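Putative curved DNA-binding protein (Chaetomium thermophilum var. thermophilum DSM 1495, PDB 4IPA) is an Arx1 protein with the fold of the methionine aminopeptidase-like M24 family, linked to ribosome biogenesis and perhaps able to bind DNA. Local coordinates at residues I211-S217 and K230-G236; D249-V255 and R344-A350. One frame throughout, in Å; residues are numbered along the deposited sequence.

Contact 1 of 2, residues I211-S217 and K230-G236; sequences IIESTTS and KIILSPG
Lys230 meets Ser217 and Thr216 at the loop end of a beta hairpin: its CA makes a CA-H...O contact to Ser217 O at 3.1 Å, its CB lies 4.0 Å from Thr216 CG2, and its aliphatic chain then leads away from 211-217. Ile231 and Ser217 form an antiparallel hydrogen-bonded pair: Ser217 N reaches Ile231 O at 2.9 Å, and Ile231 N returns a bond to Ser217 O. Ile232 and Thr216 follow as a non-hydrogen-bonded pair, their side chains side by side and pointing the same way. A chi1 of -53° turns Ile232 CG2 anti to the backbone N, and this branch meets Ser214 CA at 3.5 Å. Thr216 OG1 donates to Ser214 O, so this hydroxyl is already engaged where it faces the isoleucine.

Leu233 N gives Thr215 O a straight bond (2.9 Å, 167°), while its CB packs 4.0 Å from Ile211 CG2; the leucine also touches helix 193-205. Leu233 O accepts Ser214 N at 2.8 Å, but the 132° angle at hydrogen shows a bent bond, and the same N-H makes a weak one to Ser234 O. Ser214 belongs to a type II turn, Ile212 to Thr215, in which Thr215 N and OG1 grip Ile212 O from one face. Ser234 OG lies 3.7 Å from Ile211 CG2 while bonding to Glu201. Gly236 passes near Glu213 OE2, whose salt-bridge partner is Lys263. The ladder is thus held by fairly straight backbone bonds, only the Ser214 N-H bends and divides between two carbonyls, and the Glu213 carboxylate and Ser234 hydroxyl pair outside the two segments.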
ATOM      1  N   ILE A 211      -1.778 -10.989 -11.555  1.00 18.65           N
ATOM      2  CA  ILE A 211      -1.981  -9.707 -10.885  1.00 16.50           C
ATOM      3  C   ILE A 211      -3.248  -9.799 -10.059  1.00 17.35           C
ATOM      4  O   ILE A 211      -4.258 -10.323 -10.526  1.00 18.24           O
ATOM      5  CB  ILE A 211      -2.137  -8.539 -11.903  1.00 19.20           C
ATOM      6  CG1 ILE A 211      -0.846  -8.340 -12.696  1.00 13.41           C
ATOM      7  CG2 ILE A 211      -2.497  -7.233 -11.181  1.00 18.91           C
ATOM      8  CD1 ILE A 211       0.293  -7.953 -11.840  1.00 15.94           C
ATOM      9  N   ILE A 212      -3.218  -9.269  -8.841  1.00 15.31           N
ATOM     10  CA  ILE A 212      -4.442  -9.214  -8.047  1.00 17.18           C
ATOM     11  C   ILE A 212      -5.488  -8.221  -8.593  1.00 18.45           C
ATOM     12  O   ILE A 212      -5.261  -7.008  -8.681  1.00 15.77           O
ATOM     13  CB  ILE A 212      -4.154  -8.926  -6.585  1.00 15.66           C
ATOM     14  CG1 ILE A 212      -3.210  -9.993  -6.015  1.00 15.19           C
ATOM     15  CG2 ILE A 212      -5.452  -8.865  -5.803  1.00 13.25           C
ATOM     16  CD1 ILE A 212      -2.669  -9.606  -4.633  1.00 17.48           C
ATOM     17  N   GLU A 213      -6.634  -8.758  -8.974  1.00 18.70           N
ATOM     18  CA  GLU A 213      -7.712  -7.956  -9.530  1.00 23.96           C
ATOM     19  C   GLU A 213      -7.973  -6.645  -8.780  1.00 21.33           C
ATOM     20  O   GLU A 213      -8.147  -6.648  -7.563  1.00 18.73           O
ATOM     21  CB  GLU A 213      -8.994  -8.773  -9.525  1.00 25.69           C
ATOM     22  CG  GLU A 213      -9.227  -9.563 -10.774  1.00 33.03           C
ATOM     23  CD  GLU A 213     -10.702  -9.903 -10.952  1.00 47.32           C
ATOM     24  OE1 GLU A 213     -11.440  -9.960  -9.927  1.00 45.00           O
ATOM     25  OE2 GLU A 213     -11.122 -10.095 -12.116  1.00 48.05           O
ATOM     26  N   SER A 214      -7.995  -5.538  -9.522  1.00 18.65           N
ATOM     27  CA  SER A 214      -8.409  -4.239  -9.004  1.00 19.86           C
ATOM     28  C   SER A 214      -7.438  -3.639  -8.004  1.00 20.21           C
ATOM     29  O   SER A 214      -7.823  -2.790  -7.201  1.00 20.58           O
ATOM     30  CB  SER A 214      -9.820  -4.299  -8.393  1.00 21.22           C
ATOM     31  OG  SER A 214     -10.798  -4.576  -9.387  1.00 31.40           O
ATOM     32  N   THR A 215      -6.188  -4.084  -8.045  1.00 17.29           N
ATOM     33  CA  THR A 215      -5.135  -3.440  -7.271  1.00 19.82           C
ATOM     34  C   THR A 215      -5.016  -1.989  -7.720  1.00 17.18           C
ATOM     35  O   THR A 215      -4.785  -1.718  -8.882  1.00 19.00           O
ATOM     36  CB  THR A 215      -3.802  -4.178  -7.454  1.00 17.80           C
ATOM     37  OG1 THR A 215      -3.920  -5.472  -6.853  1.00 22.52           O
ATOM     38  CG2 THR A 215      -2.655  -3.415  -6.803  1.00 16.95           C
ATOM     39  N   THR A 216      -5.195  -1.060  -6.796  1.00 17.07           N
ATOM     40  CA  THR A 216      -5.390   0.333  -7.167  1.00 17.08           C
ATOM     41  C   THR A 216      -4.285   1.243  -6.643  1.00 17.88           C
ATOM     42  O   THR A 216      -3.915   1.174  -5.472  1.00 21.78           O
ATOM     43  CB  THR A 216      -6.742   0.852  -6.621  1.00 18.01           C
ATOM     44  OG1 THR A 216      -7.799   0.016  -7.097  1.00 18.44           O
ATOM     45  CG2 THR A 216      -7.000   2.309  -7.066  1.00 18.91           C
ATOM     46  N   SER A 217      -3.768   2.096  -7.519  1.00 16.62           N
ATOM     47  CA  SER A 217      -2.885   3.186  -7.118  1.00 17.19           C
ATOM     48  C   SER A 217      -3.662   4.501  -7.050  1.00 12.92           C
ATOM     49  O   SER A 217      -4.475   4.793  -7.911  1.00 13.12           O
ATOM     50  CB  SER A 217      -1.715   3.275  -8.089  1.00 16.02           C
ATOM     51  OG  SER A 217      -0.965   2.067  -8.048  1.00 15.73           O
ATOM     52  N   LYS A 230      -6.816   7.767 -10.182  1.00 17.90           N
ATOM     53  CA  LYS A 230      -6.439   6.432  -9.744  1.00 17.75           C
ATOM     54  C   LYS A 230      -6.176   5.498 -10.929  1.00 19.61           C
ATOM     55  O   LYS A 230      -6.786   5.618 -12.002  1.00 17.73           O
ATOM     56  CB  LYS A 230      -7.518   5.828  -8.850  1.00 14.59           C
ATOM     57  CG  LYS A 230      -8.733   5.374  -9.617  1.00 16.98           C
ATOM     58  CD  LYS A 230      -9.931   5.161  -8.715  1.00 17.91           C
ATOM     59  CE  LYS A 230     -11.198   4.999  -9.536  1.00 22.47           C
ATOM     60  NZ  LYS A 230     -12.397   4.869  -8.648  1.00 26.55           N
ATOM     61  N   ILE A 231      -5.257   4.569 -10.719  1.00 14.74           N
ATOM     62  CA  ILE A 231      -4.997   3.527 -11.694  1.00 18.72           C
ATOM     63  C   ILE A 231      -5.472   2.201 -11.128  1.00 17.28           C
ATOM     64  O   ILE A 231      -5.042   1.797 -10.056  1.00 17.96           O
ATOM     65  CB  ILE A 231      -3.504   3.446 -11.998  1.00 19.75           C
ATOM     66  CG1 ILE A 231      -3.051   4.751 -12.669  1.00 18.31           C
ATOM     67  CG2 ILE A 231      -3.208   2.241 -12.886  1.00 19.95           C
ATOM     68  CD1 ILE A 231      -1.560   4.827 -12.928  1.00 14.38           C
ATOM     69  N   ILE A 232      -6.379   1.530 -11.822  1.00 17.91           N
ATOM     70  CA  ILE A 232      -6.854   0.249 -11.334  1.00 18.27           C
ATOM     71  C   ILE A 232      -6.355  -0.888 -12.216  1.00 19.29           C
ATOM     72  O   ILE A 232      -6.761  -0.986 -13.369  1.00 19.01           O
ATOM     73  CB  ILE A 232      -8.377   0.194 -11.278  1.00 19.90           C
ATOM     74  CG1 ILE A 232      -8.929   1.385 -10.495  1.00 21.67           C
ATOM     75  CG2 ILE A 232      -8.834  -1.153 -10.679  1.00 17.97           C
ATOM     76  CD1 ILE A 232     -10.442   1.359 -10.317  1.00 23.12           C
ATOM     77  N   LEU A 233      -5.480  -1.742 -11.677  1.00 16.64           N
ATOM     78  CA  LEU A 233      -4.947  -2.883 -12.440  1.00 19.23           C
ATOM     79  C   LEU A 233      -5.977  -4.012 -12.617  1.00 21.46           C
ATOM     80  O   LEU A 233      -6.777  -4.279 -11.709  1.00 21.02           O
ATOM     81  CB  LEU A 233      -3.717  -3.456 -11.751  1.00 22.15           C
ATOM     82  CG  LEU A 233      -2.558  -2.513 -11.504  1.00 20.44           C
ATOM     83  CD1 LEU A 233      -1.487  -3.268 -10.760  1.00 17.72           C
ATOM     84  CD2 LEU A 233      -2.022  -1.915 -12.827  1.00 19.01           C
ATOM     85  N   SER A 234      -5.936  -4.680 -13.770  1.00 22.21           N
ATOM     86  CA  SER A 234      -6.866  -5.766 -14.097  1.00 25.69           C
ATOM     87  C   SER A 234      -8.239  -5.521 -13.524  1.00 28.62           C
ATOM     88  O   SER A 234      -8.742  -6.336 -12.751  1.00 27.00           O
ATOM     89  CB  SER A 234      -6.371  -7.098 -13.556  1.00 24.78           C
ATOM     90  OG  SER A 234      -5.030  -7.318 -13.897  1.00 30.47           O
ATOM     91  N   PRO A 235      -8.848  -4.393 -13.894  1.00 27.91           N
ATOM     92  CA  PRO A 235     -10.182  -4.044 -13.395  1.00 31.96           C
ATOM     93  C   PRO A 235     -11.163  -5.203 -13.544  1.00 40.53           C
ATOM     94  O   PRO A 235     -11.991  -5.455 -12.662  1.00 43.86           O
ATOM     95  CB  PRO A 235     -10.611  -2.896 -14.325  1.00 36.75           C
ATOM     96  CG  PRO A 235      -9.663  -2.943 -15.506  1.00 31.14           C
ATOM     97  CD  PRO A 235      -8.380  -3.463 -14.933  1.00 24.86           C
ATOM     98  N   GLY A 236     -11.064  -5.906 -14.667  1.00 36.69           N
ATOM     99  CA  GLY A 236     -12.069  -6.886 -15.021  1.00 51.31           C
ATOM    100  C   GLY A 236     -13.278  -6.207 -15.640  1.00 56.04           C
ATOM    101  O   GLY A 236     -13.185  -5.664 -16.742  1.00 51.75           O
TER

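Contact 2 of 2, residues D249-V255 and R344-A350; sequences DVWGVEV and RLLTTIA
Trp251 and Ile349, Val253 and Thr347, and Val255 and Leu345 are the hydrogen-bonded pairs of an antiparallel ladder, inside the five-stranded sheet of a chain whose family has the pita-bread fold. Strands 250-255 and 344-350 run 161° apart in direction. Each of the three pairs exchanges two backbone bonds. The shortest is 2.7 Å, from Val253 N to Thr347 O. The longest is 3.1 Å, from Trp251 N to Ile349 O. CA-H groups of the non-hydrogen-bonded pairs add contacts to the same carbonyls, as Leu346 CA does toward Val253 O at 3.2 Å.

Apolar packing is concentrated on the face of Trp251, Val253 and Val255. Ile349 CG1 sits between the backbone N and the carbonyl carbon (chi1 67°), and CD1 reaches across to Val253 CG2 at 3.6 Å; CG1 lies against Trp251 CB. Helix 148-167 covers Val253 and Val255 on this side. Gly252 has no side chain on the other face, where Leu346 CD2 approaches its carbonyl carbon.

Charge enters there at one end. Arg344 NH1 bonds Glu254 OE2 at 3.0 Å in a salt bridge, approaching from above the carboxylate, with the carboxylate and guanidinium planes 58° apart. Cutting Glu254 back to an alanine would probably leave the Arg344 guanidinium without this charge partner and freer to turn, and open a gap beside Leu346 CD1.

Water is the last kind of link: one molecule donates to Val253 O at 2.7 Å and accepts from Thr347 OG1 at 2.8 Å, while Val253 O also takes the N-H of Thr347.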
ATOM      1  N   ASP A 249       2.428  15.576  -9.061  1.00 17.50           N
ATOM      2  CA  ASP A 249       1.610  14.591  -8.339  1.00 17.54           C
ATOM      3  C   ASP A 249       2.384  13.832  -7.255  1.00 21.43           C
ATOM      4  O   ASP A 249       3.574  13.526  -7.414  1.00 20.86           O
ATOM      5  CB  ASP A 249       1.073  13.523  -9.294  1.00 17.15           C
ATOM      6  CG  ASP A 249      -0.086  13.999 -10.171  1.00 18.82           C
ATOM      7  OD1 ASP A 249      -0.568  15.146 -10.038  1.00 18.37           O
ATOM      8  OD2 ASP A 249      -0.527  13.175 -11.001  1.00 15.43           O
ATOM      9  N   VAL A 250       1.697  13.505  -6.163  1.00 19.67           N
ATOM     10  CA  VAL A 250       2.139  12.403  -5.310  1.00 18.48           C
ATOM     11  C   VAL A 250       1.154  11.216  -5.362  1.00 19.78           C
ATOM     12  O   VAL A 250      -0.074  11.390  -5.251  1.00 17.87           O
ATOM     13  CB  VAL A 250       2.388  12.852  -3.859  1.00 21.00           C
ATOM     14  CG1 VAL A 250       2.649  11.646  -2.976  1.00 18.56           C
ATOM     15  CG2 VAL A 250       3.563  13.815  -3.809  1.00 17.98           C
ATOM     16  N   TRP A 251       1.704  10.011  -5.533  1.00 17.21           N
ATOM     17  CA  TRP A 251       0.905   8.796  -5.638  1.00 13.43           C
ATOM     18  C   TRP A 251       1.287   7.717  -4.623  1.00 17.10           C
ATOM     19  O   TRP A 251       2.464   7.524  -4.296  1.00 15.12           O
ATOM     20  CB  TRP A 251       1.065   8.182  -7.021  1.00 13.58           C
ATOM     21  CG  TRP A 251       0.376   8.886  -8.118  1.00 14.80           C
ATOM     22  CD1 TRP A 251       0.772  10.045  -8.726  1.00 13.16           C
ATOM     23  CD2 TRP A 251      -0.813   8.459  -8.792  1.00 15.43           C
ATOM     24  NE1 TRP A 251      -0.111  10.380  -9.714  1.00 15.37           N
ATOM     25  CE2 TRP A 251      -1.089   9.418  -9.791  1.00 16.95           C
ATOM     26  CE3 TRP A 251      -1.669   7.351  -8.656  1.00 14.79           C
ATOM     27  CZ2 TRP A 251      -2.188   9.316 -10.648  1.00 14.07           C
ATOM     28  CZ3 TRP A 251      -2.758   7.241  -9.501  1.00 13.88           C
ATOM     29  CH2 TRP A 251      -3.009   8.226 -10.493  1.00 17.19           C
ATOM     30  N   GLY A 252       0.278   6.988  -4.155  1.00 16.46           N
ATOM     31  CA  GLY A 252       0.506   5.736  -3.458  1.00 13.46           C
ATOM     32  C   GLY A 252       0.426   4.617  -4.487  1.00 16.27           C
ATOM     33  O   GLY A 252      -0.655   4.225  -4.919  1.00 15.46           O
ATOM     34  N   VAL A 253       1.579   4.114  -4.909  1.00 12.78           N
ATOM     35  CA  VAL A 253       1.616   3.140  -5.982  1.00 13.89           C
ATOM     36  C   VAL A 253       1.662   1.713  -5.436  1.00 16.37           C
ATOM     37  O   VAL A 253       2.608   1.347  -4.713  1.00 14.58           O
ATOM     38  CB  VAL A 253       2.843   3.351  -6.895  1.00 15.69           C
ATOM     39  CG1 VAL A 253       2.866   2.273  -7.994  1.00 13.18           C
ATOM     40  CG2 VAL A 253       2.847   4.776  -7.499  1.00 12.71           C
ATOM     41  N   GLU A 254       0.643   0.923  -5.785  1.00 12.51           N
ATOM     42  CA  GLU A 254       0.530  -0.456  -5.309  1.00 14.74           C
ATOM     43  C   GLU A 254       0.495  -1.477  -6.434  1.00 17.48           C
ATOM     44  O   GLU A 254      -0.177  -1.284  -7.465  1.00 14.59           O
ATOM     45  CB  GLU A 254      -0.715  -0.664  -4.435  1.00 14.76           C
ATOM     46  CG  GLU A 254      -0.739  -2.058  -3.783  1.00 15.97           C
ATOM     47  CD  GLU A 254      -1.966  -2.347  -2.928  1.00 21.54           C
ATOM     48  OE1 GLU A 254      -2.643  -1.397  -2.493  1.00 24.41           O
ATOM     49  OE2 GLU A 254      -2.253  -3.545  -2.691  1.00 25.24           O
ATOM     50  N   VAL A 255       1.228  -2.567  -6.223  1.00 17.13           N
ATOM     51  CA  VAL A 255       1.081  -3.771  -7.039  1.00 18.04           C
ATOM     52  C   VAL A 255       0.878  -4.989  -6.151  1.00 18.11           C
ATOM     53  O   VAL A 255       1.403  -5.043  -5.030  1.00 15.53           O
ATOM     54  CB  VAL A 255       2.303  -4.035  -7.938  1.00 18.81           C
ATOM     55  CG1 VAL A 255       2.477  -2.899  -8.938  1.00 20.44           C
ATOM     56  CG2 VAL A 255       3.571  -4.251  -7.098  1.00 14.04           C
ATOM     57  N   ARG A 344       2.564  -8.232  -2.029  1.00 17.12           N
ATOM     58  CA  ARG A 344       2.183  -6.836  -2.311  1.00 17.12           C
ATOM     59  C   ARG A 344       3.307  -5.849  -2.003  1.00 16.96           C
ATOM     60  O   ARG A 344       4.082  -6.018  -1.049  1.00 18.13           O
ATOM     61  CB  ARG A 344       0.922  -6.417  -1.524  1.00 17.38           C
ATOM     62  CG  ARG A 344      -0.312  -7.297  -1.763  1.00 21.01           C
ATOM     63  CD  ARG A 344      -1.607  -6.656  -1.212  1.00 20.30           C
ATOM     64  NE  ARG A 344      -1.533  -6.435   0.227  1.00 16.74           N
ATOM     65  CZ  ARG A 344      -1.359  -5.244   0.800  1.00 20.17           C
ATOM     66  NH1 ARG A 344      -1.257  -4.138   0.059  1.00 19.87           N
ATOM     67  NH2 ARG A 344      -1.299  -5.159   2.118  1.00 14.59           N
ATOM     68  N   LEU A 345       3.407  -4.822  -2.830  1.00 14.70           N
ATOM     69  CA  LEU A 345       4.277  -3.695  -2.527  1.00 17.16           C
ATOM     70  C   LEU A 345       3.496  -2.403  -2.683  1.00 14.98           C
ATOM     71  O   LEU A 345       2.603  -2.298  -3.521  1.00 14.59           O
ATOM     72  CB  LEU A 345       5.474  -3.677  -3.464  1.00 15.82           C
ATOM     73  CG  LEU A 345       6.429  -4.867  -3.344  1.00 20.63           C
ATOM     74  CD1 LEU A 345       7.288  -4.988  -4.616  1.00 19.28           C
ATOM     75  CD2 LEU A 345       7.285  -4.725  -2.091  1.00 18.49           C
ATOM     76  N   LEU A 346       3.851  -1.412  -1.879  1.00 15.33           N
ATOM     77  CA  LEU A 346       3.192  -0.130  -1.938  1.00 14.96           C
ATOM     78  C   LEU A 346       4.273   0.904  -1.671  1.00 17.25           C
ATOM     79  O   LEU A 346       4.973   0.862  -0.650  1.00 16.31           O
ATOM     80  CB  LEU A 346       2.037  -0.035  -0.920  1.00 13.97           C
ATOM     81  CG  LEU A 346       0.900   0.947  -1.267  1.00 19.03           C
ATOM     82  CD1 LEU A 346      -0.385   0.751  -0.411  1.00 11.86           C
ATOM     83  CD2 LEU A 346       1.378   2.397  -1.201  1.00 13.32           C
ATOM     84  N   THR A 347       4.413   1.815  -2.619  1.00 14.17           N
ATOM     85  CA  THR A 347       5.425   2.846  -2.561  1.00 14.00           C
ATOM     86  C   THR A 347       4.730   4.193  -2.713  1.00 13.79           C
ATOM     87  O   THR A 347       3.884   4.366  -3.591  1.00 15.36           O
ATOM     88  CB  THR A 347       6.433   2.670  -3.722  1.00 16.63           C
ATOM     89  OG1 THR A 347       6.969   1.335  -3.708  1.00 18.50           O
ATOM     90  CG2 THR A 347       7.572   3.680  -3.617  1.00 14.82           C
ATOM     91  N   THR A 348       5.079   5.154  -1.874  1.00 14.45           N
ATOM     92  CA  THR A 348       4.601   6.520  -2.073  1.00 14.51           C
ATOM     93  C   THR A 348       5.631   7.304  -2.886  1.00 14.46           C
ATOM     94  O   THR A 348       6.770   7.445  -2.459  1.00 16.51           O
ATOM     95  CB  THR A 348       4.337   7.215  -0.732  1.00 16.90           C
ATOM     96  OG1 THR A 348       3.245   6.557  -0.076  1.00 13.73           O
ATOM     97  CG2 THR A 348       3.983   8.714  -0.959  1.00 16.87           C
ATOM     98  N   ILE A 349       5.241   7.783  -4.062  1.00 13.82           N
ATOM     99  CA  ILE A 349       6.172   8.487  -4.944  1.00 17.56           C
ATOM    100  C   ILE A 349       5.840   9.957  -5.157  1.00 19.94           C
ATOM    101  O   ILE A 349       4.704  10.394  -4.968  1.00 16.91           O
ATOM    102  CB  ILE A 349       6.224   7.870  -6.356  1.00 16.58           C
ATOM    103  CG1 ILE A 349       4.881   8.089  -7.066  1.00 15.90           C
ATOM    104  CG2 ILE A 349       6.658   6.401  -6.299  1.00 14.56           C
ATOM    105  CD1 ILE A 349       4.833   7.585  -8.492  1.00 16.89           C
ATOM    106  N   ALA A 350       6.852  10.703  -5.588  1.00 18.87           N
ATOM    107  CA  ALA A 350       6.649  12.052  -6.091  1.00 21.82           C
ATOM    108  C   ALA A 350       7.074  12.127  -7.558  1.00 22.48           C
ATOM    109  O   ALA A 350       8.080  11.543  -7.958  1.00 20.88           O
ATOM    110  CB  ALA A 350       7.423  13.055  -5.259  1.00 23.50           C
TER
HETATM  111  O   HOH W   1       4.914  -0.095  -4.940  1.00 17.78           O

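In the fold
Both contacts belong to one antiparallel sheet, ordered 230-232, 210-220, 250-258, 342-352, 355-360, so contact 1 pairs an outermost strand with its neighbour and contact 2 pairs two inner strands. Their centres are 13 Å apart, and they meet where strands 210-220 and 250-258 adjoin: Ser217 OG lies 3.0 Å from Glu254 N, a probable hydrogen bond. Contact 2 is buried and regular, joining segments 89 residues apart. Contact 1 is only partly buried, links strands close in sequence, and its ladder soon gives way to a turn on one side and a loop on the other. Both rest on backbone ladders; the inner one adds apolar packing, a salt bridge and a water, the edge one small hydroxyl side chains.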